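Pullulanase (PDB 2YOC) hydrolyses alpha-1,6-glucosidic linkages in pullulan and related branched alpha-glucans, as a calcium-containing glycoside hydrolase that is probably secreted through a type 2 system. Local coordinates at residues H401-T405 with P687-F691; A647-A651 with R681-L685; A808-T812 with G953-V958. All blocks are in the same frame, centred on the assembly; numbering follows the deposited sequence.

Contact 1: residues H401-T405 with P687-F691; sequences HAQKT and PDIYF
Gln403 points its side chain at the backbone of Asp688. Its NE2 donates a hydrogen bond to Asp688 O, with Gln403 NE2 and Asp688 O 2.7 Å apart. The donor lies almost in line with the carbonyl, with a C=O...N angle of 162°. The acceptor is tilted 20° out of the amide plane of Gln403, and the bond is noticeably bent at the hydrogen. With CG turned away from the carbonyl carbon (chi1 -80°) and the chain straight beyond it, the side chain runs alongside Asp688 O, from Gln403 CB at 3.2 Å to the amide. The end of the amide then comes to Tyr690, whose CB is 4.0 Å from Gln403 NE2. The phenol ring of Tyr690 leads away from this meeting, and its OH hydrogen-bonds to Thr812 O.

This is the N-terminal end of the eight-stranded parallel barrel of the glycoside hydrolase, the end remote from where barrels of this kind carry their active sites. Strand 690-693 is the fifth of the eight. Gln403 OE1 also bonds His461 and Asn586, and NE2 also bonds Asp660 O. One buried amide thus ties together the starts of the second, third, fourth and fifth strands.

Asp688 and Lys404 meet at the outer side, just before helix 406-410. The carboxylate of Asp688 lies against the base of the lysine, not its ammonium group. Asp688 OD1 is 3.7 Å from both Lys404 CA and Lys404 CG. The Lys404 chain crosses the carboxylate at a slant, then bends twice and leads its end away. Lys404 NZ therefore stays 6.4 Å from Asp688 OD1, so any attraction is through space and probably modest.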
# COMPACT_ATOMS: atom_id res chain seq x y z
N HIS B 401 17.11 -20.53 36.98
CA HIS B 401 15.92 -19.94 36.39
C HIS B 401 15.21 -20.95 35.52
O HIS B 401 15.85 -21.63 34.71
CB HIS B 401 16.29 -18.74 35.55
CG HIS B 401 16.76 -17.60 36.38
ND1 HIS B 401 15.88 -16.64 36.84
CD2 HIS B 401 18.01 -17.31 36.82
CE1 HIS B 401 16.63 -15.77 37.51
NE2 HIS B 401 17.91 -16.14 37.54
N ALA B 402 13.88 -21.03 35.67
CA ALA B 402 13.08 -21.93 34.87
C ALA B 402 13.12 -21.57 33.39
O ALA B 402 13.34 -20.39 33.04
CB ALA B 402 11.65 -21.92 35.35
N GLN B 403 12.88 -22.59 32.53
CA GLN B 403 12.85 -22.49 31.08
C GLN B 403 11.76 -23.47 30.52
O GLN B 403 11.75 -23.81 29.32
CB GLN B 403 14.23 -22.84 30.53
CG GLN B 403 15.25 -21.71 30.62
CD GLN B 403 16.62 -21.98 30.00
OE1 GLN B 403 17.59 -21.32 30.34
NE2 GLN B 403 16.73 -22.93 29.10
N LYS B 404 10.83 -23.91 31.41
CA LYS B 404 9.77 -24.87 31.06
C LYS B 404 8.71 -24.31 30.12
O LYS B 404 8.45 -24.89 29.08
CB LYS B 404 9.16 -25.55 32.30
CG LYS B 404 8.46 -26.87 31.97
CD LYS B 404 8.06 -27.74 33.16
CE LYS B 404 6.69 -27.36 33.68
NZ LYS B 404 5.63 -27.38 32.62
N THR B 405 8.12 -23.17 30.46
CA THR B 405 7.07 -22.57 29.65
C THR B 405 7.55 -21.37 28.84
O THR B 405 8.64 -20.82 29.08
CB THR B 405 5.87 -22.23 30.53
OG1 THR B 405 6.10 -21.02 31.22
CG2 THR B 405 5.53 -23.30 31.52
N PRO B 687 14.80 -31.20 28.71
CA PRO B 687 13.58 -30.80 28.00
C PRO B 687 13.33 -29.32 27.93
O PRO B 687 12.51 -28.89 27.11
CB PRO B 687 12.49 -31.51 28.79
CG PRO B 687 13.20 -32.59 29.58
CD PRO B 687 14.48 -31.95 29.94
N ASP B 688 14.03 -28.55 28.78
CA ASP B 688 13.87 -27.10 28.87
C ASP B 688 15.03 -26.34 28.25
O ASP B 688 15.35 -25.22 28.66
CB ASP B 688 13.60 -26.69 30.33
CG ASP B 688 12.46 -27.46 30.98
OD1 ASP B 688 11.56 -27.96 30.22
OD2 ASP B 688 12.45 -27.57 32.22
N ILE B 689 15.65 -26.96 27.24
CA ILE B 689 16.80 -26.34 26.58
C ILE B 689 16.36 -25.29 25.57
O ILE B 689 15.38 -25.47 24.89
CB ILE B 689 17.76 -27.41 25.98
CG1 ILE B 689 19.17 -26.84 25.77
CG2 ILE B 689 17.17 -28.12 24.72
CD1 ILE B 689 20.06 -27.09 26.84
N TYR B 690 17.07 -24.21 25.49
CA TYR B 690 16.72 -23.16 24.56
C TYR B 690 17.73 -23.06 23.43
O TYR B 690 18.93 -23.13 23.67
CB TYR B 690 16.54 -21.82 25.30
CG TYR B 690 15.97 -20.71 24.45
CD1 TYR B 690 14.71 -20.82 23.87
CD2 TYR B 690 16.71 -19.56 24.20
CE1 TYR B 690 14.20 -19.81 23.05
CE2 TYR B 690 16.20 -18.53 23.41
CZ TYR B 690 14.94 -18.65 22.85
OH TYR B 690 14.45 -17.65 22.06
N PHE B 691 17.23 -22.94 22.19
CA PHE B 691 18.08 -22.78 20.98
C PHE B 691 17.69 -21.45 20.34
O PHE B 691 16.51 -21.14 20.21
CB PHE B 691 17.85 -23.91 19.94
CG PHE B 691 18.55 -25.25 20.11
CD1 PHE B 691 18.96 -25.68 21.37
CD2 PHE B 691 18.72 -26.10 19.03
CE1 PHE B 691 19.58 -26.92 21.53
CE2 PHE B 691 19.32 -27.35 19.18
CZ PHE B 691 19.74 -27.76 20.43

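Contact 2: residues A647-A651 with R681-L685; sequences ADSLA and RIKAL
A turn of helix 640-655 faces the last part of helix 672-683 and the residues that follow it, with Ala651 CA 6.0 Å from Ile682 CA and Ala647 CA 7.1 Å from Arg681 CA. The two helices are neighbours on the outside of the beta/alpha barrel, and they precede and follow its fourth strand, 661-664. The small side chains of Ala647 and Ala651 on this face are consistent with the close approach. Arg681 reaches over them to Asp648, its chain bent at chi2 (119°). Arg681 NH2 donates to Asp648 OD1 at 2.8 Å in a fairly straight salt bridge. The oxygen lies at the edge of the guanidinium, close to its plane, and is met on its anti side. One N-H bonds one oxygen, and the carboxylate and guanidinium planes stand 65° apart, unlike a flat two-pronged pair. Asp648 OD2 is held by Tyr368 OH and by a salt bridge to Lys644, which helps fix the carboxylate. Ala647 O lies over one face of the guanidinium. Ile682 CD1 lies against the backbone beside Ala647 O and Ala651 N, which are hydrogen-bonded to each other. Ile682 CD1 is also 3.7 Å from Leu650 CB. Leu685, further along, brings CD1 to 3.7 Å from Ala651 CB.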
# COMPACT_ATOMS: atom_id res chain seq x y z
N ALA B 647 24.89 -32.61 16.69
CA ALA B 647 24.02 -33.11 17.72
C ALA B 647 24.78 -33.73 18.88
O ALA B 647 24.47 -33.41 20.04
CB ALA B 647 23.05 -34.09 17.13
N ASP B 648 25.78 -34.60 18.57
CA ASP B 648 26.55 -35.31 19.59
C ASP B 648 27.36 -34.31 20.40
O ASP B 648 27.53 -34.49 21.61
CB ASP B 648 27.48 -36.37 18.98
CG ASP B 648 26.84 -37.54 18.27
OD1 ASP B 648 25.66 -37.80 18.50
OD2 ASP B 648 27.56 -38.24 17.51
N SER B 649 27.82 -33.23 19.74
CA SER B 649 28.57 -32.20 20.43
C SER B 649 27.69 -31.49 21.45
O SER B 649 28.06 -31.38 22.61
CB SER B 649 29.13 -31.18 19.45
OG SER B 649 29.96 -30.31 20.19
N LEU B 650 26.49 -31.07 21.03
CA LEU B 650 25.55 -30.37 21.89
C LEU B 650 25.12 -31.25 23.07
O LEU B 650 24.97 -30.74 24.18
CB LEU B 650 24.37 -29.83 21.11
CG LEU B 650 24.67 -28.75 20.06
CD1 LEU B 650 23.66 -28.78 18.95
CD2 LEU B 650 24.71 -27.36 20.68
N ALA B 651 25.05 -32.57 22.87
CA ALA B 651 24.70 -33.53 23.94
C ALA B 651 25.68 -33.40 25.09
O ALA B 651 25.24 -33.22 26.22
CB ALA B 651 24.68 -34.96 23.40
N ARG B 681 16.59 -33.96 19.58
CA ARG B 681 17.60 -34.83 20.14
C ARG B 681 18.06 -34.30 21.50
O ARG B 681 17.93 -35.02 22.48
CB ARG B 681 18.74 -35.02 19.12
CG ARG B 681 19.98 -35.63 19.73
CD ARG B 681 20.40 -36.97 19.13
NE ARG B 681 21.84 -37.19 19.32
CZ ARG B 681 22.43 -37.45 20.49
NH1 ARG B 681 21.71 -37.55 21.60
NH2 ARG B 681 23.75 -37.61 20.55
N ILE B 682 18.49 -33.04 21.57
CA ILE B 682 18.94 -32.46 22.83
C ILE B 682 17.86 -32.41 23.93
O ILE B 682 18.18 -32.57 25.12
CB ILE B 682 19.63 -31.09 22.58
CG1 ILE B 682 20.84 -31.22 21.62
CG2 ILE B 682 20.04 -30.38 23.86
CD1 ILE B 682 21.82 -32.38 21.92
N LYS B 683 16.58 -32.27 23.52
CA LYS B 683 15.42 -32.19 24.43
C LYS B 683 15.27 -33.45 25.26
O LYS B 683 14.74 -33.39 26.38
CB LYS B 683 14.12 -31.83 23.70
CG LYS B 683 14.00 -30.33 23.47
CD LYS B 683 12.56 -29.93 23.31
CE LYS B 683 12.15 -29.71 21.88
NZ LYS B 683 10.69 -29.89 21.72
N ALA B 684 15.80 -34.57 24.76
CA ALA B 684 15.74 -35.83 25.46
C ALA B 684 16.75 -35.91 26.62
O ALA B 684 16.67 -36.82 27.46
CB ALA B 684 15.93 -36.97 24.49
N LEU B 685 17.67 -34.94 26.69
CA LEU B 685 18.70 -34.85 27.72
C LEU B 685 18.41 -33.74 28.68
O LEU B 685 18.89 -33.79 29.81
CB LEU B 685 20.07 -34.60 27.10
CG LEU B 685 20.64 -35.76 26.35
CD1 LEU B 685 21.52 -35.27 25.23
CD2 LEU B 685 21.37 -36.71 27.25

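Contact 3: residues A808-T812 with G953-V958; sequences AADPT and GDGSAV
Asp810 OD1 accepts a hydrogen bond from Gly955 N at 2.8 Å, and the bond is nearly straight at 171°. The oxygen is met on its anti side, 20° out of the carboxylate plane. Gly955 opens helix 955-961, so a side chain from another part of the chain takes up an N-H of the first turn. Asp954, at the N-cap position, makes no such bond. Asp954 OD1 lies 4.1 Å from Asp810 OD1, like charges close together. The helix start and nearby Lys406, in a long and weak ion pair with Asp954, would probably ease the repulsion. Gly955 CA also makes a CA-H...O contact with Ala809 O at 3.5 Å. Gly955 has no side chain, which lets the backbones come together, with Asp810 CA and Gly955 CA 4.0 Å apart. Gly953 O is turned to the other segment and is covered by the Pro811 ring and by Thr812 CG2, which lies 3.4 Å from it. Pro811 CG packs on the helix, 3.8 Å from Val958 CG2. Segment 808-812 leads to the seventh barrel strand, 814-816, and helix 955-961 leads into strand 962-965. The arrangement is part of the junction between a catalytic barrel and a C-terminal antiparallel beta domain, as in related alpha-glucan hydrolases.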
# COMPACT_ATOMS: atom_id res chain seq x y z
N ALA B 808 7.55 -13.59 13.82
CA ALA B 808 7.39 -14.62 14.83
C ALA B 808 5.99 -15.07 15.13
O ALA B 808 5.04 -14.31 14.91
CB ALA B 808 8.08 -14.18 16.11
N ALA B 809 5.86 -16.30 15.68
CA ALA B 809 4.58 -16.84 16.15
C ALA B 809 4.41 -16.49 17.62
O ALA B 809 3.30 -16.16 18.02
CB ALA B 809 4.52 -18.33 15.98
N ASP B 810 5.49 -16.56 18.43
CA ASP B 810 5.45 -16.22 19.86
C ASP B 810 6.63 -15.29 20.20
O ASP B 810 7.68 -15.38 19.54
CB ASP B 810 5.49 -17.49 20.75
CG ASP B 810 4.39 -18.49 20.49
OD1 ASP B 810 3.28 -18.32 21.05
OD2 ASP B 810 4.64 -19.45 19.72
N PRO B 811 6.52 -14.39 21.20
CA PRO B 811 7.67 -13.51 21.52
C PRO B 811 8.93 -14.26 21.95
O PRO B 811 10.02 -13.68 21.99
CB PRO B 811 7.13 -12.61 22.65
CG PRO B 811 5.99 -13.35 23.24
CD PRO B 811 5.37 -14.12 22.09
N THR B 812 8.79 -15.55 22.29
CA THR B 812 9.89 -16.37 22.76
C THR B 812 10.79 -16.81 21.59
O THR B 812 11.88 -17.32 21.80
CB THR B 812 9.39 -17.50 23.64
OG1 THR B 812 8.63 -18.40 22.84
CG2 THR B 812 8.53 -16.99 24.78
N GLY B 953 5.00 -14.43 27.01
CA GLY B 953 5.45 -15.67 26.36
C GLY B 953 4.65 -16.17 25.16
O GLY B 953 5.26 -16.48 24.13
N ASP B 954 3.31 -16.33 25.28
CA ASP B 954 2.48 -16.82 24.17
C ASP B 954 2.06 -15.69 23.23
O ASP B 954 1.51 -14.69 23.69
CB ASP B 954 1.21 -17.52 24.68
CG ASP B 954 1.41 -18.93 25.19
OD1 ASP B 954 1.36 -19.88 24.37
OD2 ASP B 954 1.50 -19.10 26.45
N GLY B 955 2.25 -15.88 21.92
CA GLY B 955 1.82 -14.91 20.93
C GLY B 955 0.36 -14.50 21.05
O GLY B 955 0.02 -13.33 20.91
N SER B 956 -0.52 -15.47 21.35
CA SER B 956 -1.95 -15.22 21.50
C SER B 956 -2.24 -14.32 22.71
O SER B 956 -3.16 -13.49 22.65
CB SER B 956 -2.73 -16.54 21.62
OG SER B 956 -2.29 -17.32 22.72
N ALA B 957 -1.45 -14.48 23.79
CA ALA B 957 -1.58 -13.66 24.99
C ALA B 957 -1.20 -12.25 24.62
O ALA B 957 -1.94 -11.32 24.97
CB ALA B 957 -0.65 -14.17 26.09
N VAL B 958 -0.09 -12.08 23.86
CA VAL B 958 0.38 -10.76 23.42
C VAL B 958 -0.72 -10.01 22.68
O VAL B 958 -1.10 -8.93 23.09
CB VAL B 958 1.72 -10.83 22.65
CG1 VAL B 958 2.11 -9.46 22.10
CG2 VAL B 958 2.81 -11.37 23.55

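In the fold
All three contacts involve the barrel: contact 1 at a strand start, contact 2 between its outer helices, contact 3 where the C-terminal domain joins. Contacts 1 and 3 are largely buried, whereas contact 2 is only partly buried. Contacts 1 and 2 share one connection, since helix 672-683 is followed, after a short loop, by strand 690-693. Ile682 packs there on Ile689 and Phe691. Contacts 1 and 3 meet through Tyr690 and Thr812, and helix 406-410 lies beside both. Contacts 2 and 3 stay about 12 Å apart at their nearest atoms. The chemistry follows the place: a buried amide in contact 1, a salt bridge with apolar packing in contact 2, and a carboxylate at a helix start in contact 3.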